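Local coordinates for protein cytochrome c' (PDB 2J8W) that carries a covalently bound high-spin heme c without a sixth iron ligand and probably takes part in bacterial electron transport, though its exact function is unknown, at residues T17-M29 against A41-P55. Residues are numbered along the deposited sequence; the frame is centred on the assembly and turned at random.
Sequences TLIANHFGRVAAM and AAENIALVSTLSKLP. With HEC (heme c), chain C.
H22, R25 and N44 form a polar cluster at one side of a largely apolar helix-helix contact, in which the first two long helices of the cytochrome c' four-helix bundle, 5-30 and 38-52, run antiparallel. The two segments' axes approach to 8.6 Å at 148° between their N-to-C directions. H22 ND1 donates to N44 OD1 at 2.8 Å, with a nearly linear N-H...O angle of 171°. The oxygen lies in the imidazole plane, whereas the donor is tilted 22° from the amide plane. L47 CD1 makes a CH-pi contact over one ring face, 3.7 Å from the H22 ring centroid, and the R25 guanidinium has H22 CE1 over one of its faces. Both R25 NE and NH2 grip N21 OD1, and a water bridges R25 NH1 to N44 ND2. As H22 NE2 bonds to Y11 of the second subunit, both ring nitrogens are engaged and the ring's rotation is fixed. A leucine at H22 would probably leave N44 OD1 and that tyrosine hydroxyl without their imidazole partner. On the apolar side, V48 CG2, anti to the carbonyl carbon and beside the backbone N, is the branch turned to helix 17-29, coming to 3.4 Å of F23 N. Toward the heme, I19 and L51 run alongside each other in opposite senses, I19 CG1 lying 3.5 Å from L51 CB; I19 CD1 meets P55 CG tip to tip, and I19 CG2 reaches heme CBB at 3.7 Å. Helix 79-102 packs on F23 and I45 through L96, helix 105-126 closes over F23 and V26, and the second subunit adjoins the H22 side.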
# COMPACT_ATOMS: atom_id res chain seq x y z
N THR A 17 4.57 6.04 -0.45
CA THR A 17 5.36 5.71 0.74
C THR A 17 5.67 4.21 0.81
O THR A 17 6.79 3.81 1.05
CB THR A 17 4.65 6.17 2.01
OG1 THR A 17 4.64 7.60 2.03
CG2 THR A 17 5.27 5.66 3.28
N LEU A 18 4.66 3.38 0.56
CA LEU A 18 4.90 1.93 0.59
C LEU A 18 5.83 1.50 -0.53
O LEU A 18 6.72 0.66 -0.32
CB LEU A 18 3.58 1.17 0.54
CG LEU A 18 2.60 1.40 1.69
CD1 LEU A 18 1.46 0.41 1.56
CD2 LEU A 18 3.14 1.25 3.05
N ILE A 19 5.66 2.07 -1.73
CA ILE A 19 6.55 1.77 -2.84
C ILE A 19 7.97 2.13 -2.47
O ILE A 19 8.90 1.33 -2.69
CB ILE A 19 6.10 2.53 -4.11
CG1 ILE A 19 4.78 1.97 -4.64
CG2 ILE A 19 7.21 2.53 -5.18
CD1 ILE A 19 4.10 2.89 -5.66
N ALA A 20 8.17 3.33 -1.92
CA ALA A 20 9.53 3.74 -1.60
C ALA A 20 10.17 2.82 -0.58
O ALA A 20 11.35 2.48 -0.68
CB ALA A 20 9.51 5.19 -1.08
N ASN A 21 9.39 2.38 0.41
CA ASN A 21 9.98 1.53 1.44
C ASN A 21 10.40 0.17 0.85
O ASN A 21 11.53 -0.29 1.03
CB ASN A 21 9.02 1.34 2.58
CG ASN A 21 9.62 0.55 3.66
OD1 ASN A 21 9.67 -0.66 3.60
ND2 ASN A 21 10.17 1.26 4.66
N HIS A 22 9.52 -0.47 0.10
CA HIS A 22 9.86 -1.79 -0.43
C HIS A 22 10.88 -1.72 -1.55
O HIS A 22 11.76 -2.57 -1.63
CB HIS A 22 8.56 -2.52 -0.80
CG HIS A 22 7.81 -2.94 0.40
ND1 HIS A 22 8.18 -4.06 1.14
CD2 HIS A 22 6.84 -2.34 1.12
CE1 HIS A 22 7.42 -4.12 2.23
NE2 HIS A 22 6.59 -3.09 2.23
N PHE A 23 10.79 -0.68 -2.40
CA PHE A 23 11.81 -0.49 -3.41
C PHE A 23 13.17 -0.24 -2.77
O PHE A 23 14.18 -0.76 -3.22
CB PHE A 23 11.43 0.65 -4.35
CG PHE A 23 12.41 0.88 -5.46
CD1 PHE A 23 12.57 -0.02 -6.46
CD2 PHE A 23 13.16 2.03 -5.52
CE1 PHE A 23 13.48 0.15 -7.46
CE2 PHE A 23 14.07 2.23 -6.54
CZ PHE A 23 14.21 1.31 -7.50
N GLY A 24 13.17 0.52 -1.68
CA GLY A 24 14.41 0.79 -0.98
C GLY A 24 15.09 -0.46 -0.45
O GLY A 24 16.32 -0.54 -0.40
N ARG A 25 14.30 -1.45 -0.04
CA ARG A 25 14.87 -2.71 0.41
C ARG A 25 15.60 -3.42 -0.72
O ARG A 25 16.70 -3.98 -0.54
CB ARG A 25 13.77 -3.62 0.98
CG ARG A 25 13.09 -3.04 2.18
CD ARG A 25 12.03 -3.99 2.72
NE ARG A 25 11.02 -3.28 3.51
CZ ARG A 25 10.21 -3.87 4.39
NH1 ARG A 25 10.23 -5.17 4.52
NH2 ARG A 25 9.33 -3.16 5.07
N VAL A 26 15.00 -3.39 -1.90
CA VAL A 26 15.63 -4.00 -3.07
C VAL A 26 16.90 -3.24 -3.43
O VAL A 26 17.94 -3.83 -3.73
CB VAL A 26 14.66 -4.09 -4.27
CG1 VAL A 26 15.29 -4.84 -5.44
CG2 VAL A 26 13.33 -4.77 -3.85
N ALA A 27 16.81 -1.92 -3.44
CA ALA A 27 17.95 -1.07 -3.77
C ALA A 27 19.10 -1.33 -2.81
O ALA A 27 20.24 -1.31 -3.22
CB ALA A 27 17.53 0.40 -3.79
N ALA A 28 18.80 -1.53 -1.53
CA ALA A 28 19.86 -1.80 -0.55
C ALA A 28 20.65 -3.05 -0.91
O ALA A 28 21.87 -3.10 -0.76
CB ALA A 28 19.31 -1.86 0.84
N MET A 29 19.95 -4.07 -1.39
CA MET A 29 20.65 -5.27 -1.86
C MET A 29 21.45 -4.98 -3.16
O MET A 29 22.60 -5.38 -3.29
CB MET A 29 19.69 -6.42 -2.10
CG MET A 29 19.15 -7.00 -0.83
SD MET A 29 18.00 -8.36 -1.18
CE MET A 29 17.63 -8.93 0.53
N ALA A 41 14.33 -10.46 -2.06
CA ALA A 41 14.28 -9.49 -3.15
C ALA A 41 13.04 -9.68 -4.00
O ALA A 41 12.33 -8.71 -4.33
CB ALA A 41 15.53 -9.54 -4.00
N ALA A 42 12.74 -10.92 -4.34
CA ALA A 42 11.58 -11.21 -5.16
C ALA A 42 10.29 -10.78 -4.45
O ALA A 42 9.36 -10.26 -5.07
CB ALA A 42 11.53 -12.73 -5.52
N GLU A 43 10.19 -11.04 -3.16
CA GLU A 43 9.00 -10.66 -2.39
C GLU A 43 8.81 -9.13 -2.40
O GLU A 43 7.71 -8.62 -2.58
CB GLU A 43 9.07 -11.17 -0.96
CG GLU A 43 8.95 -12.68 -0.84
CD GLU A 43 9.31 -13.19 0.55
OE1 GLU A 43 9.89 -12.51 1.41
OE2 GLU A 43 9.07 -14.40 0.76
N ASN A 44 9.89 -8.40 -2.19
CA ASN A 44 9.79 -6.95 -2.19
C ASN A 44 9.50 -6.41 -3.59
O ASN A 44 8.73 -5.46 -3.73
CB ASN A 44 11.04 -6.32 -1.56
CG ASN A 44 11.02 -6.46 -0.07
OD1 ASN A 44 10.05 -6.06 0.57
ND2 ASN A 44 12.09 -7.01 0.51
N ILE A 45 10.09 -7.01 -4.61
CA ILE A 45 9.78 -6.65 -5.97
C ILE A 45 8.32 -6.88 -6.34
O ILE A 45 7.68 -6.04 -6.95
CB ILE A 45 10.73 -7.35 -6.97
CG1 ILE A 45 12.12 -6.74 -6.86
CG2 ILE A 45 10.21 -7.24 -8.37
CD1 ILE A 45 13.18 -7.57 -7.64
N ALA A 46 7.80 -8.02 -5.89
CA ALA A 46 6.40 -8.33 -6.17
C ALA A 46 5.48 -7.29 -5.54
O ALA A 46 4.48 -6.87 -6.14
CB ALA A 46 6.05 -9.73 -5.70
N LEU A 47 5.81 -6.85 -4.33
CA LEU A 47 5.04 -5.81 -3.67
C LEU A 47 5.16 -4.48 -4.40
O LEU A 47 4.17 -3.81 -4.61
CB LEU A 47 5.49 -5.60 -2.19
CG LEU A 47 5.00 -6.56 -1.11
CD1 LEU A 47 5.70 -6.44 0.23
CD2 LEU A 47 3.50 -6.33 -0.90
N VAL A 48 6.38 -4.11 -4.80
CA VAL A 48 6.55 -2.89 -5.61
C VAL A 48 5.69 -2.96 -6.85
O VAL A 48 5.02 -2.02 -7.20
CB VAL A 48 8.04 -2.65 -5.94
CG1 VAL A 48 8.18 -1.56 -6.97
CG2 VAL A 48 8.83 -2.33 -4.67
N SER A 49 5.72 -4.09 -7.53
CA SER A 49 4.95 -4.22 -8.75
C SER A 49 3.46 -4.04 -8.51
O SER A 49 2.78 -3.28 -9.20
CB SER A 49 5.24 -5.58 -9.39
OG SER A 49 4.54 -5.67 -10.62
N THR A 50 2.93 -4.73 -7.52
CA THR A 50 1.52 -4.57 -7.15
C THR A 50 1.19 -3.11 -6.81
O THR A 50 0.22 -2.52 -7.30
CB THR A 50 1.19 -5.51 -6.01
OG1 THR A 50 1.37 -6.85 -6.48
CG2 THR A 50 -0.22 -5.31 -5.43
N LEU A 51 1.99 -2.54 -5.93
CA LEU A 51 1.73 -1.17 -5.48
C LEU A 51 1.88 -0.14 -6.58
O LEU A 51 1.20 0.90 -6.56
CB LEU A 51 2.66 -0.82 -4.32
CG LEU A 51 2.49 -1.58 -3.00
CD1 LEU A 51 3.75 -1.45 -2.15
CD2 LEU A 51 1.27 -1.09 -2.25
N SER A 52 2.76 -0.40 -7.53
CA SER A 52 3.09 0.57 -8.57
C SER A 52 1.90 0.88 -9.43
O SER A 52 1.91 1.92 -10.09
CB SER A 52 4.19 0.09 -9.48
OG SER A 52 3.76 -0.96 -10.32
N LYS A 53 0.91 -0.01 -9.43
CA LYS A 53 -0.31 0.13 -10.24
C LYS A 53 -1.37 1.00 -9.58
O LYS A 53 -2.45 1.21 -10.14
CB LYS A 53 -0.88 -1.26 -10.57
CG LYS A 53 0.15 -2.11 -11.36
CD LYS A 53 -0.18 -3.54 -11.50
CE LYS A 53 0.83 -4.20 -12.39
NZ LYS A 53 0.53 -5.65 -12.47
N LEU A 54 -1.10 1.45 -8.36
CA LEU A 54 -2.09 2.17 -7.57
C LEU A 54 -2.02 3.73 -7.63
O LEU A 54 -3.04 4.35 -7.82
CB LEU A 54 -2.05 1.71 -6.10
CG LEU A 54 -2.15 0.20 -5.87
CD1 LEU A 54 -2.22 -0.10 -4.41
CD2 LEU A 54 -3.41 -0.34 -6.65
N PRO A 55 -0.88 4.37 -7.33
CA PRO A 55 -0.98 5.81 -7.07
C PRO A 55 -1.38 6.64 -8.27
O PRO A 55 -1.95 7.72 -8.10
CB PRO A 55 0.41 6.17 -6.59
CG PRO A 55 1.32 5.08 -7.15
CD PRO A 55 0.48 3.85 -7.15
FE HEC C . 6.75 9.64 -6.44
CHA HEC C . 5.22 11.54 -4.03
CHB HEC C . 8.39 7.92 -4.05
CHC HEC C . 7.65 7.24 -8.75
CHD HEC C . 4.99 11.28 -8.87
NA HEC C . 6.77 9.71 -4.44
C1A HEC C . 6.12 10.60 -3.60
C2A HEC C . 6.52 10.38 -2.23
C3A HEC C . 7.40 9.37 -2.23
C4A HEC C . 7.55 8.93 -3.61
CMA HEC C . 8.10 8.70 -1.04
CAA HEC C . 6.02 11.17 -1.03
CBA HEC C . 4.75 10.59 -0.46
CGA HEC C . 4.41 11.36 0.86
O1A HEC C . 5.24 12.15 1.41
O2A HEC C . 3.28 11.27 1.43
NB HEC C . 7.78 7.85 -6.41
C1B HEC C . 8.49 7.45 -5.33
C2B HEC C . 9.32 6.34 -5.73
C3B HEC C . 9.11 6.13 -7.03
C4B HEC C . 8.12 7.08 -7.49
CMB HEC C . 10.31 5.57 -4.83
CAB HEC C . 9.72 5.07 -7.93
CBB HEC C . 9.84 3.72 -7.47
NC HEC C . 6.36 9.30 -8.35
C1C HEC C . 6.86 8.29 -9.17
C2C HEC C . 6.50 8.50 -10.55
C3C HEC C . 5.74 9.62 -10.59
C4C HEC C . 5.67 10.16 -9.23
CMC HEC C . 6.88 7.56 -11.69
CAC HEC C . 5.07 10.29 -11.83
CBC HEC C . 4.79 9.55 -12.96
ND HEC C . 5.34 11.13 -6.45
C1D HEC C . 4.80 11.71 -7.60
C2D HEC C . 3.97 12.83 -7.22
C3D HEC C . 4.02 12.90 -5.77
C4D HEC C . 4.89 11.82 -5.33
CMD HEC C . 3.20 13.75 -8.16
CAD HEC C . 3.29 13.85 -4.87
CBD HEC C . 1.96 13.19 -4.44
CGD HEC C . 1.16 14.17 -3.60
O1D HEC C . -0.06 14.30 -3.86
O2D HEC C . 1.72 14.78 -2.62
O HOH W 1 11.95 -7.34 3.44